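Cystalysin (Treponema denticola, PDB 1C7N) is a pyridoxal-5'-phosphate-dependent enzyme of the class I and II aminotransferase fold family, assembled from two copies of the same chain. Local coordinates at residues K18-M22 with V34-D40. Numbering follows the deposited sequence.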
ATOM      1  N   LYS A  18      -1.696  -7.497 -16.647  1.00 12.13           N
ATOM      2  CA  LYS A  18      -2.291  -7.354 -17.971  1.00 12.58           C
ATOM      3  C   LYS A  18      -1.817  -8.436 -18.931  1.00 12.49           C
ATOM      4  O   LYS A  18      -2.619  -9.030 -19.648  1.00 11.51           O
ATOM      5  CB  LYS A  18      -1.972  -5.979 -18.568  1.00 13.04           C
ATOM      6  CG  LYS A  18      -2.579  -5.778 -19.961  1.00 14.28           C
ATOM      7  CD  LYS A  18      -2.414  -4.359 -20.477  1.00 14.73           C
ATOM      8  CE  LYS A  18      -0.963  -3.976 -20.655  1.00 16.00           C
ATOM      9  NZ  LYS A  18      -0.838  -2.553 -21.095  1.00 12.20           N
ATOM     10  N   TRP A  19      -0.511  -8.679 -18.958  1.00 12.25           N
ATOM     11  CA  TRP A  19       0.037  -9.699 -19.845  1.00 13.35           C
ATOM     12  C   TRP A  19      -0.280 -11.115 -19.362  1.00 12.22           C
ATOM     13  O   TRP A  19      -0.578 -11.992 -20.163  1.00 12.50           O
ATOM     14  CB  TRP A  19       1.553  -9.515 -20.001  1.00 13.68           C
ATOM     15  CG  TRP A  19       1.930  -8.402 -20.945  1.00 14.98           C
ATOM     16  CD1 TRP A  19       1.647  -7.071 -20.804  1.00 14.87           C
ATOM     17  CD2 TRP A  19       2.651  -8.526 -22.182  1.00 14.46           C
ATOM     18  NE1 TRP A  19       2.146  -6.365 -21.871  1.00 15.33           N
ATOM     19  CE2 TRP A  19       2.767  -7.232 -22.732  1.00 14.20           C
ATOM     20  CE3 TRP A  19       3.209  -9.607 -22.876  1.00 14.64           C
ATOM     21  CZ2 TRP A  19       3.421  -6.985 -23.948  1.00 14.96           C
ATOM     22  CZ3 TRP A  19       3.862  -9.363 -24.086  1.00 15.78           C
ATOM     23  CH2 TRP A  19       3.960  -8.061 -24.609  1.00 14.37           C
ATOM     24  N   ASP A  20      -0.215 -11.351 -18.056  1.00 13.67           N
ATOM     25  CA  ASP A  20      -0.521 -12.686 -17.546  1.00 13.00           C
ATOM     26  C   ASP A  20      -1.989 -13.003 -17.840  1.00 14.35           C
ATOM     27  O   ASP A  20      -2.347 -14.156 -18.088  1.00 13.87           O
ATOM     28  CB  ASP A  20      -0.250 -12.774 -16.040  1.00 13.70           C
ATOM     29  CG  ASP A  20       1.227 -12.607 -15.700  1.00 13.59           C
ATOM     30  OD1 ASP A  20       2.077 -12.737 -16.609  1.00 11.27           O
ATOM     31  OD2 ASP A  20       1.538 -12.356 -14.515  1.00 15.48           O
ATOM     32  N   LEU A  21      -2.831 -11.975 -17.823  1.00 14.11           N
ATOM     33  CA  LEU A  21      -4.251 -12.155 -18.098  1.00 16.17           C
ATOM     34  C   LEU A  21      -4.456 -12.613 -19.534  1.00 16.23           C
ATOM     35  O   LEU A  21      -5.294 -13.473 -19.808  1.00 17.45           O
ATOM     36  CB  LEU A  21      -5.020 -10.848 -17.860  1.00 15.95           C
ATOM     37  CG  LEU A  21      -6.506 -10.871 -18.250  1.00 17.49           C
ATOM     38  CD1 LEU A  21      -7.203 -12.008 -17.522  1.00 17.87           C
ATOM     39  CD2 LEU A  21      -7.164  -9.533 -17.913  1.00 17.30           C
ATOM     40  N   MET A  22      -3.688 -12.030 -20.449  1.00 16.94           N
ATOM     41  CA  MET A  22      -3.780 -12.375 -21.860  1.00 17.45           C
ATOM     42  C   MET A  22      -3.424 -13.840 -22.075  1.00 18.68           C
ATOM     43  O   MET A  22      -4.172 -14.583 -22.712  1.00 18.03           O
ATOM     44  CB  MET A  22      -2.843 -11.483 -22.683  1.00 16.95           C
ATOM     45  CG  MET A  22      -2.645 -11.922 -24.126  1.00 17.05           C
ATOM     46  SD  MET A  22      -1.534 -10.818 -25.028  1.00 14.68           S
ATOM     47  CE  MET A  22       0.011 -11.126 -24.211  1.00 15.21           C
ATOM     48  N   VAL A  34       0.506  -8.044 -28.398  1.00 13.90           N
ATOM     49  CA  VAL A  34       0.581  -7.129 -27.259  1.00 11.78           C
ATOM     50  C   VAL A  34      -0.858  -6.826 -26.834  1.00 11.35           C
ATOM     51  O   VAL A  34      -1.679  -6.409 -27.656  1.00 12.25           O
ATOM     52  CB  VAL A  34       1.257  -5.786 -27.634  1.00 11.52           C
ATOM     53  CG1 VAL A  34       1.102  -4.795 -26.494  1.00  8.64           C
ATOM     54  CG2 VAL A  34       2.730  -5.999 -27.956  1.00 10.45           C
ATOM     55  N   PRO A  35      -1.182  -7.025 -25.546  1.00 10.00           N
ATOM     56  CA  PRO A  35      -2.540  -6.757 -25.063  1.00  9.05           C
ATOM     57  C   PRO A  35      -2.852  -5.256 -25.032  1.00  9.86           C
ATOM     58  O   PRO A  35      -1.978  -4.442 -24.724  1.00  7.83           O
ATOM     59  CB  PRO A  35      -2.536  -7.398 -23.677  1.00 10.41           C
ATOM     60  CG  PRO A  35      -1.118  -7.177 -23.215  1.00 10.79           C
ATOM     61  CD  PRO A  35      -0.308  -7.500 -24.453  1.00 11.01           C
ATOM     62  N   LEU A  36      -4.089  -4.891 -25.367  1.00  8.96           N
ATOM     63  CA  LEU A  36      -4.504  -3.485 -25.375  1.00  9.70           C
ATOM     64  C   LEU A  36      -5.707  -3.352 -24.448  1.00  9.93           C
ATOM     65  O   LEU A  36      -6.679  -2.652 -24.750  1.00 11.16           O
ATOM     66  CB  LEU A  36      -4.883  -3.055 -26.800  1.00  9.53           C
ATOM     67  CG  LEU A  36      -3.837  -3.312 -27.897  1.00 11.56           C
ATOM     68  CD1 LEU A  36      -4.421  -2.970 -29.271  1.00 11.83           C
ATOM     69  CD2 LEU A  36      -2.578  -2.485 -27.620  1.00 11.44           C
ATOM     70  N   SER A  37      -5.612  -4.021 -23.303  1.00  9.23           N
ATOM     71  CA  SER A  37      -6.683  -4.064 -22.315  1.00 10.94           C
ATOM     72  C   SER A  37      -6.513  -3.163 -21.085  1.00 10.17           C
ATOM     73  O   SER A  37      -6.872  -1.987 -21.107  1.00 10.70           O
ATOM     74  CB  SER A  37      -6.851  -5.512 -21.854  1.00 10.75           C
ATOM     75  OG  SER A  37      -5.597  -6.013 -21.399  1.00 11.89           O
ATOM     76  N   VAL A  38      -5.982  -3.750 -20.012  1.00 10.18           N
ATOM     77  CA  VAL A  38      -5.758  -3.058 -18.739  1.00  9.92           C
ATOM     78  C   VAL A  38      -5.058  -1.718 -18.920  1.00  9.60           C
ATOM     79  O   VAL A  38      -4.112  -1.596 -19.693  1.00  9.36           O
ATOM     80  CB  VAL A  38      -4.934  -3.941 -17.778  1.00  8.93           C
ATOM     81  CG1 VAL A  38      -4.591  -3.170 -16.518  1.00 10.70           C
ATOM     82  CG2 VAL A  38      -5.732  -5.192 -17.430  1.00  9.89           C
ATOM     83  N   ALA A  39      -5.522  -0.724 -18.171  1.00  9.79           N
ATOM     84  CA  ALA A  39      -4.990   0.623 -18.263  1.00 10.55           C
ATOM     85  C   ALA A  39      -3.637   0.968 -17.634  1.00 11.63           C
ATOM     86  O   ALA A  39      -3.573   1.671 -16.624  1.00 10.39           O
ATOM     87  CB  ALA A  39      -6.041   1.614 -17.776  1.00 12.22           C
ATOM     88  N   ASP A  40      -2.566   0.438 -18.220  1.00 11.57           N
ATOM     89  CA  ASP A  40      -1.202   0.793 -17.836  1.00 12.22           C
ATOM     90  C   ASP A  40      -0.509   0.823 -19.196  1.00 12.05           C
ATOM     91  O   ASP A  40      -0.953   0.142 -20.123  1.00 12.55           O
ATOM     92  CB  ASP A  40      -0.566  -0.156 -16.785  1.00 11.37           C
ATOM     93  CG  ASP A  40      -0.236  -1.549 -17.299  1.00 13.74           C
ATOM     94  OD1 ASP A  40       0.186  -2.362 -16.445  1.00 13.91           O
ATOM     95  OD2 ASP A  40      -0.372  -1.846 -18.500  1.00 13.89           O
TER
HETATM   96  O   HOH W   1      -0.068  -5.036 -15.897  1.00  9.59           O
HETATM   97  O   HOH W   2      -2.200  -2.170 -23.459  1.00 10.50           O
HETATM   98  O   HOH W   3      -4.835  -8.726 -21.147  1.00 13.81           O
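Lys18 NZ is gripped by two oxygens of Asp40: a salt bridge of 2.7 Å runs to Asp40 OD2, met nearly along its C-O axis, and a hydrogen bond of 2.9 Å reaches Asp40 O from above the carbonyl plane. A water joins the same ammonium to Pro35 O, and Glu42 OE2 forms a second salt bridge with NZ while accepting a hydrogen bond from Trp19 NE1. Arg11, itself close to the ammonium, shares Asp40 OD2; the two carboxylates would offset both positive charges and probably favour protonated Lys18. The backbone N of Tyr64 of the second subunit hydrogen-bonds to Asp40 OD1. Extended through chi1 and chi2, the lysine chain passes Val38 and Ser37, its CB 3.7 Å from Val38 CB and its CG 3.4 Å from Ser37 OG, then bends at chi3 (63°), which brings NZ to Asp40. Pro35 lies over one face of the Trp19 indole in a CH-pi contact, CG 3.7 Å from the centroid of the five-membered ring, while Met22 SD packs against Pro35 CD at 3.6 Å. The contact thus fastens the N-terminal helix 17-25 to the loop leading to helix 47-59; Lys18 and Leu36 also touch strand 367-371, and Val34 and Leu36 pack on helix 376-393.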